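PDB 4XI8: bartonella effector protein (Bep) substrate of VirB T4SS from Bartonella clarridgeiae, which may transfer AMP from ATP to threonine or tyrosine residues of target proteins through its Fic domain, the part of the effector contained in this chain. Local coordinates for residues 40-45 against 69-74; 126-131 against 198-203. All coordinates share one frame; numbering follows the deposited sequence.

In the fold
Both contacts pack helices of the all-helical Fic domain, and they come in series along the chain: contact 1 closes before contact 2 opens. Contact 1 joins helix 32-51 to the C-terminal end of helix 60-71 and the residues that follow; contact 2 joins helix 124-140 to helix 197-206. They share no helix and lie on opposite sides of the chain's centre, with their own centres 29 Å apart and nearest atoms about 17 Å apart. Helix 148-162 touches both, meeting Leu42, Leu70 and Tyr71 at one contact and Phe127 and Val131 at the other. Subunit interfaces connect them too: Tyr40 of one copy stacks on His201 of another.

Contact 1 (40-45 against 69-74); sequences YDLLQA and RLYEKM
Helix 32-51 packs here against the C-terminal end of helix 60-71 and the residues that follow, within the helical bundle of the Fic domain. Leu42 and Leu70 form the apolar middle. Leu42 reaches across with methyl CD1, its CG turned opposite the backbone N (chi1 -169°), and comes to 3.7 Å from Leu70 CB. The same Leu42 CD1 sits over one face of the Tyr71 ring, a CH-pi contact 4.2 Å from the centroid and 27° off the normal. One methyl is thus shared by a leucine and a phenol. Further along, at the small Ala45 the backbones come close, its CA 5.1 Å from that of Leu70; Ala45 CB touches Leu70 CD2 at 3.7 Å. Polar groups flank the leucines. Asp41 OD2 lies 4.0 Å from Lys73 CB, and although Asp41 OD2 and Lys73 NZ are of opposite charge they stay 4.7 Å apart. Asp41 OD2 is hydrogen-bonded to Tyr27 OH, which also makes a weak hydrogen bond with Lys73 NZ. Helix 148-162 adjoins the apolar side, with Tyr150 against Leu42 and Tyr71, and Val151 and Ile154 against Leu70.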
loop_
_atom_site.group_PDB
_atom_site.type_symbol
_atom_site.label_atom_id
_atom_site.label_comp_id
_atom_site.label_asym_id
_atom_site.label_seq_id
_atom_site.Cartn_x
_atom_site.Cartn_y
_atom_site.Cartn_z
ATOM N N TYR A 40 13.387 6.982 12.697
ATOM C CA TYR A 40 13.842 8.309 12.294
ATOM C C TYR A 40 15.342 8.316 12.015
ATOM O O TYR A 40 15.792 8.869 11.012
ATOM C CB TYR A 40 13.497 9.345 13.365
ATOM C CG TYR A 40 13.980 10.741 13.037
ATOM C CD1 TYR A 40 13.297 11.533 12.121
ATOM C CD2 TYR A 40 15.111 11.270 13.644
ATOM C CE1 TYR A 40 13.731 12.808 11.816
ATOM C CE2 TYR A 40 15.553 12.546 13.344
ATOM C CZ TYR A 40 14.858 13.310 12.430
ATOM O OH TYR A 40 15.292 14.581 12.129
ATOM N N ASP A 41 16.110 7.700 12.909
ATOM C CA ASP A 41 17.559 7.629 12.750
ATOM C C ASP A 41 17.936 6.709 11.595
ATOM O O ASP A 41 18.938 6.931 10.914
ATOM C CB ASP A 41 18.221 7.138 14.040
ATOM C CG ASP A 41 18.229 8.189 15.131
ATOM O OD1 ASP A 41 17.953 9.369 14.827
ATOM O OD2 ASP A 41 18.517 7.836 16.294
ATOM N N LEU A 42 17.128 5.676 11.385
ATOM C CA LEU A 42 17.353 4.733 10.299
ATOM C C LEU A 42 17.143 5.390 8.938
ATOM O O LEU A 42 17.889 5.136 7.994
ATOM C CB LEU A 42 16.429 3.524 10.448
ATOM C CG LEU A 42 16.689 2.317 9.549
ATOM C CD1 LEU A 42 18.049 1.711 9.848
ATOM C CD2 LEU A 42 15.591 1.292 9.736
ATOM N N LEU A 43 16.123 6.238 8.847
ATOM C CA LEU A 43 15.816 6.943 7.607
ATOM C C LEU A 43 16.895 7.967 7.276
ATOM O O LEU A 43 17.254 8.151 6.112
ATOM C CB LEU A 43 14.450 7.628 7.699
ATOM C CG LEU A 43 14.004 8.408 6.460
ATOM C CD1 LEU A 43 14.002 7.510 5.232
ATOM C CD2 LEU A 43 12.633 9.029 6.676
ATOM N N GLN A 44 17.408 8.629 8.306
ATOM C CA GLN A 44 18.475 9.606 8.136
ATOM C C GLN A 44 19.748 8.922 7.654
ATOM O O GLN A 44 20.466 9.448 6.803
ATOM C CB GLN A 44 18.740 10.345 9.451
ATOM C CG GLN A 44 19.886 11.345 9.395
ATOM C CD GLN A 44 19.564 12.563 8.553
ATOM O OE1 GLN A 44 18.401 12.838 8.257
ATOM N NE2 GLN A 44 20.596 13.299 8.161
ATOM N N ALA A 45 20.015 7.743 8.206
ATOM C CA ALA A 45 21.202 6.976 7.856
ATOM C C ALA A 45 21.163 6.495 6.408
ATOM O O ALA A 45 22.180 6.510 5.715
ATOM C CB ALA A 45 21.357 5.796 8.797
ATOM N N ARG A 69 26.494 2.177 10.014
ATOM C CA ARG A 69 25.968 3.484 9.637
ATOM C C ARG A 69 24.478 3.608 9.953
ATOM O O ARG A 69 23.989 4.695 10.262
ATOM C CB ARG A 69 26.218 3.745 8.150
ATOM C CG ARG A 69 26.175 5.214 7.765
ATOM C CD ARG A 69 27.208 6.019 8.541
ATOM N NE ARG A 69 28.576 5.684 8.154
ATOM C CZ ARG A 69 29.657 6.268 8.661
ATOM N NH1 ARG A 69 29.531 7.218 9.578
ATOM N NH2 ARG A 69 30.866 5.904 8.253
ATOM N N LEU A 70 23.765 2.489 9.884
ATOM C CA LEU A 70 22.324 2.484 10.111
ATOM C C LEU A 70 21.959 2.562 11.593
ATOM O O LEU A 70 20.974 3.202 11.957
ATOM C CB LEU A 70 21.690 1.235 9.494
ATOM C CG LEU A 70 21.573 1.185 7.967
ATOM C CD1 LEU A 70 20.859 -0.081 7.528
ATOM C CD2 LEU A 70 20.855 2.417 7.438
ATOM N N TYR A 71 22.743 1.908 12.444
ATOM C CA TYR A 71 22.372 1.776 13.850
ATOM C C TYR A 71 23.406 2.308 14.846
ATOM O O TYR A 71 23.329 1.991 16.031
ATOM C CB TYR A 71 22.081 0.306 14.176
ATOM C CG TYR A 71 20.973 -0.311 13.350
ATOM C CD1 TYR A 71 19.640 -0.137 13.699
ATOM C CD2 TYR A 71 21.261 -1.077 12.227
ATOM C CE1 TYR A 71 18.624 -0.699 12.948
ATOM C CE2 TYR A 71 20.251 -1.644 11.470
ATOM C CZ TYR A 71 18.936 -1.452 11.836
ATOM O OH TYR A 71 17.927 -2.015 11.085
ATOM N N GLU A 72 24.362 3.111 14.387
ATOM C CA GLU A 72 25.407 3.600 15.290
ATOM C C GLU A 72 24.869 4.613 16.294
ATOM O O GLU A 72 25.411 4.759 17.387
ATOM C CB GLU A 72 26.572 4.210 14.504
ATOM C CG GLU A 72 26.273 5.532 13.824
ATOM C CD GLU A 72 27.451 6.038 13.012
ATOM O OE1 GLU A 72 27.268 6.989 12.224
ATOM O OE2 GLU A 72 28.559 5.481 13.163
ATOM N N LYS A 73 23.801 5.307 15.921
ATOM C CA LYS A 73 23.168 6.275 16.807
ATOM C C LYS A 73 22.164 5.574 17.708
ATOM O O LYS A 73 21.674 6.148 18.679
ATOM C CB LYS A 73 22.481 7.383 16.008
ATOM C CG LYS A 73 23.379 8.565 15.683
ATOM C CD LYS A 73 22.597 9.679 15.009
ATOM C CE LYS A 73 22.636 10.955 15.833
ATOM N NZ LYS A 73 22.079 10.747 17.199
ATOM N N MET A 74 21.875 4.318 17.385
ATOM C CA MET A 74 20.841 3.564 18.076
ATOM C C MET A 74 21.412 2.535 19.049
ATOM O O MET A 74 21.047 2.513 20.224
ATOM C CB MET A 74 19.957 2.859 17.043
ATOM C CG MET A 74 18.609 2.407 17.552
ATOM S SD MET A 74 17.528 3.799 17.911
ATOM C CE MET A 74 17.277 3.556 19.659
#

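Contact 2 (126-131 against 198-203); sequences EFIHEV and PMLHLF
Phe203, Leu200 and Ile128 have the most surface buried in this contact; each touches mainly through side-chain carbons, methyls and ring atoms for the most part, and no hydrogen bond crosses between the segments. Phe203 turns one ring face to Val131, whose CG1 stands 3.6 Å from Phe203 CE1. This is a CH-pi contact, with Val131 CG1 3.9 Å from the Phe203 centroid and displaced from the ring centre toward the rim. Val131 reaches it because CG1 is anti to the backbone N (chi1 169°). Ile128 lies beside the base of the phenylalanine: its branch methyl CG2 is 3.9 Å from Phe203 CB, the isoleucine and the phenylalanine lying alongside and pointing opposite ways. That same Ile128 CG2 also approaches the backbone, 3.8 Å from Leu200 O, and meets Leu200 CD2 less closely.

The two helices, 124-140 and 197-206, belong to the Fido fold of the Fic domain; their short segments run 128° apart in direction, with axes 9.3 Å apart at the closest. Phe135, farther along helix 124-140, meets the Phe203 ring edge-to-face, while Phe156 of helix 148-162 packs on Val131.

At the exposed margin Leu200 reaches His129. Its methyl CD2 sits almost squarely over the imidazole, 3.9 Å from the His129 centroid and 6° off the normal, while Leu200 CD1 comes to 3.8 Å from His129 NE2. The imidazole is poorly ordered, which makes this CH-pi contact less certain, although His129 ND1 is hydrogen-bonded to the backbone O of Lys125 one turn earlier in its own helix.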
loop_
_atom_site.group_PDB
_atom_site.type_symbol
_atom_site.label_atom_id
_atom_site.label_comp_id
_atom_site.label_asym_id
_atom_site.label_seq_id
_atom_site.Cartn_x
_atom_site.Cartn_y
_atom_site.Cartn_z
ATOM N N GLU A 126 22.782 -15.122 -15.229
ATOM C CA GLU A 126 23.886 -15.503 -14.351
ATOM C C GLU A 126 23.850 -14.701 -13.059
ATOM O O GLU A 126 24.166 -15.216 -11.986
ATOM C CB GLU A 126 25.232 -15.292 -15.047
ATOM C CG GLU A 126 25.638 -16.399 -16.002
ATOM C CD GLU A 126 26.988 -16.138 -16.640
ATOM O OE1 GLU A 126 27.036 -15.409 -17.654
ATOM O OE2 GLU A 126 28.003 -16.654 -16.124
ATOM N N PHE A 127 23.467 -13.434 -13.175
ATOM C CA PHE A 127 23.393 -12.537 -12.031
ATOM C C PHE A 127 22.371 -13.025 -11.010
ATOM O O PHE A 127 22.611 -12.971 -9.804
ATOM C CB PHE A 127 23.049 -11.120 -12.491
ATOM C CG PHE A 127 22.962 -10.123 -11.375
ATOM C CD1 PHE A 127 24.110 -9.574 -10.831
ATOM C CD2 PHE A 127 21.731 -9.729 -10.875
ATOM C CE1 PHE A 127 24.034 -8.653 -9.803
ATOM C CE2 PHE A 127 21.648 -8.810 -9.847
ATOM C CZ PHE A 127 22.801 -8.270 -9.312
ATOM N N ILE A 128 21.231 -13.501 -11.502
ATOM C CA ILE A 128 20.160 -13.995 -10.643
ATOM C C ILE A 128 20.590 -15.214 -9.830
ATOM O O ILE A 128 20.342 -15.283 -8.626
ATOM C CB ILE A 128 18.910 -14.356 -11.470
ATOM C CG1 ILE A 128 18.339 -13.105 -12.138
ATOM C CG2 ILE A 128 17.857 -15.016 -10.596
ATOM C CD1 ILE A 128 17.295 -13.400 -13.189
ATOM N N HIS A 129 21.246 -16.166 -10.485
ATOM C CA HIS A 129 21.684 -17.390 -9.820
ATOM C C HIS A 129 22.793 -17.124 -8.809
ATOM O O HIS A 129 22.974 -17.889 -7.861
ATOM C CB HIS A 129 22.156 -18.424 -10.846
ATOM C CG HIS A 129 21.039 -19.127 -11.554
ATOM N ND1 HIS A 129 20.226 -18.497 -12.473
ATOM C CD2 HIS A 129 20.600 -20.403 -11.476
ATOM C CE1 HIS A 129 19.335 -19.357 -12.932
ATOM N NE2 HIS A 129 19.540 -20.524 -12.343
ATOM N N GLU A 130 23.527 -16.035 -9.007
ATOM C CA GLU A 130 24.633 -15.699 -8.119
ATOM C C GLU A 130 24.148 -14.927 -6.899
ATOM O O GLU A 130 24.612 -15.159 -5.783
ATOM C CB GLU A 130 25.694 -14.890 -8.866
ATOM C CG GLU A 130 26.529 -15.701 -9.846
ATOM C CD GLU A 130 27.458 -16.684 -9.156
ATOM O OE1 GLU A 130 27.709 -16.521 -7.942
ATOM O OE2 GLU A 130 27.941 -17.620 -9.827
ATOM N N VAL A 131 23.209 -14.011 -7.111
ATOM C CA VAL A 131 22.676 -13.208 -6.020
ATOM C C VAL A 131 21.788 -14.051 -5.110
ATOM O O VAL A 131 21.846 -13.929 -3.885
ATOM C CB VAL A 131 21.878 -11.999 -6.556
ATOM C CG1 VAL A 131 21.096 -11.323 -5.440
ATOM C CG2 VAL A 131 22.814 -11.013 -7.224
ATOM N N PRO A 198 11.835 -20.902 -5.774
ATOM C CA PRO A 198 11.084 -19.677 -5.460
ATOM C C PRO A 198 11.973 -18.438 -5.366
ATOM O O PRO A 198 11.531 -17.344 -5.718
ATOM C CB PRO A 198 10.451 -19.991 -4.101
ATOM C CG PRO A 198 10.369 -21.470 -4.062
ATOM C CD PRO A 198 11.612 -21.940 -4.749
ATOM N N MET A 199 13.206 -18.609 -4.897
ATOM C CA MET A 199 14.146 -17.498 -4.803
ATOM C C MET A 199 14.568 -17.003 -6.180
ATOM O O MET A 199 14.694 -15.799 -6.403
ATOM C CB MET A 199 15.379 -17.903 -3.995
ATOM C CG MET A 199 15.321 -17.469 -2.545
ATOM S SD MET A 199 15.233 -15.674 -2.396
ATOM C CE MET A 199 14.951 -15.505 -0.639
ATOM N N LEU A 200 14.791 -17.938 -7.098
ATOM C CA LEU A 200 15.136 -17.595 -8.473
ATOM C C LEU A 200 14.010 -16.806 -9.130
ATOM O O LEU A 200 14.255 -15.821 -9.826
ATOM C CB LEU A 200 15.443 -18.855 -9.282
ATOM C CG LEU A 200 16.699 -19.631 -8.880
ATOM C CD1 LEU A 200 16.827 -20.907 -9.698
ATOM C CD2 LEU A 200 17.941 -18.765 -9.036
ATOM N N HIS A 201 12.778 -17.248 -8.904
ATOM C CA HIS A 201 11.600 -16.566 -9.430
ATOM C C HIS A 201 11.470 -15.149 -8.883
ATOM O O HIS A 201 11.052 -14.236 -9.595
ATOM C CB HIS A 201 10.334 -17.361 -9.107
ATOM C CG HIS A 201 10.210 -18.639 -9.873
ATOM N ND1 HIS A 201 9.184 -19.536 -9.665
ATOM C CD2 HIS A 201 10.983 -19.173 -10.852
ATOM C CE1 HIS A 201 9.331 -20.565 -10.481
ATOM N NE2 HIS A 201 10.412 -20.370 -11.209
ATOM N N LEU A 202 11.826 -14.973 -7.614
ATOM C CA LEU A 202 11.741 -13.668 -6.969
ATOM C C LEU A 202 12.674 -12.667 -7.639
ATOM O O LEU A 202 12.231 -11.638 -8.146
ATOM C CB LEU A 202 12.067 -13.789 -5.476
ATOM C CG LEU A 202 11.751 -12.614 -4.544
ATOM C CD1 LEU A 202 11.446 -13.127 -3.147
ATOM C CD2 LEU A 202 12.893 -11.608 -4.494
ATOM N N PHE A 203 13.963 -12.986 -7.653
ATOM C CA PHE A 203 14.977 -12.094 -8.206
ATOM C C PHE A 203 14.807 -11.871 -9.706
ATOM O O PHE A 203 15.210 -10.834 -10.234
ATOM C CB PHE A 203 16.374 -12.635 -7.902
ATOM C CG PHE A 203 16.828 -12.363 -6.496
ATOM C CD1 PHE A 203 17.178 -11.080 -6.104
ATOM C CD2 PHE A 203 16.890 -13.383 -5.563
ATOM C CE1 PHE A 203 17.590 -10.823 -4.810
ATOM C CE2 PHE A 203 17.302 -13.133 -4.267
ATOM C CZ PHE A 203 17.651 -11.852 -3.890
#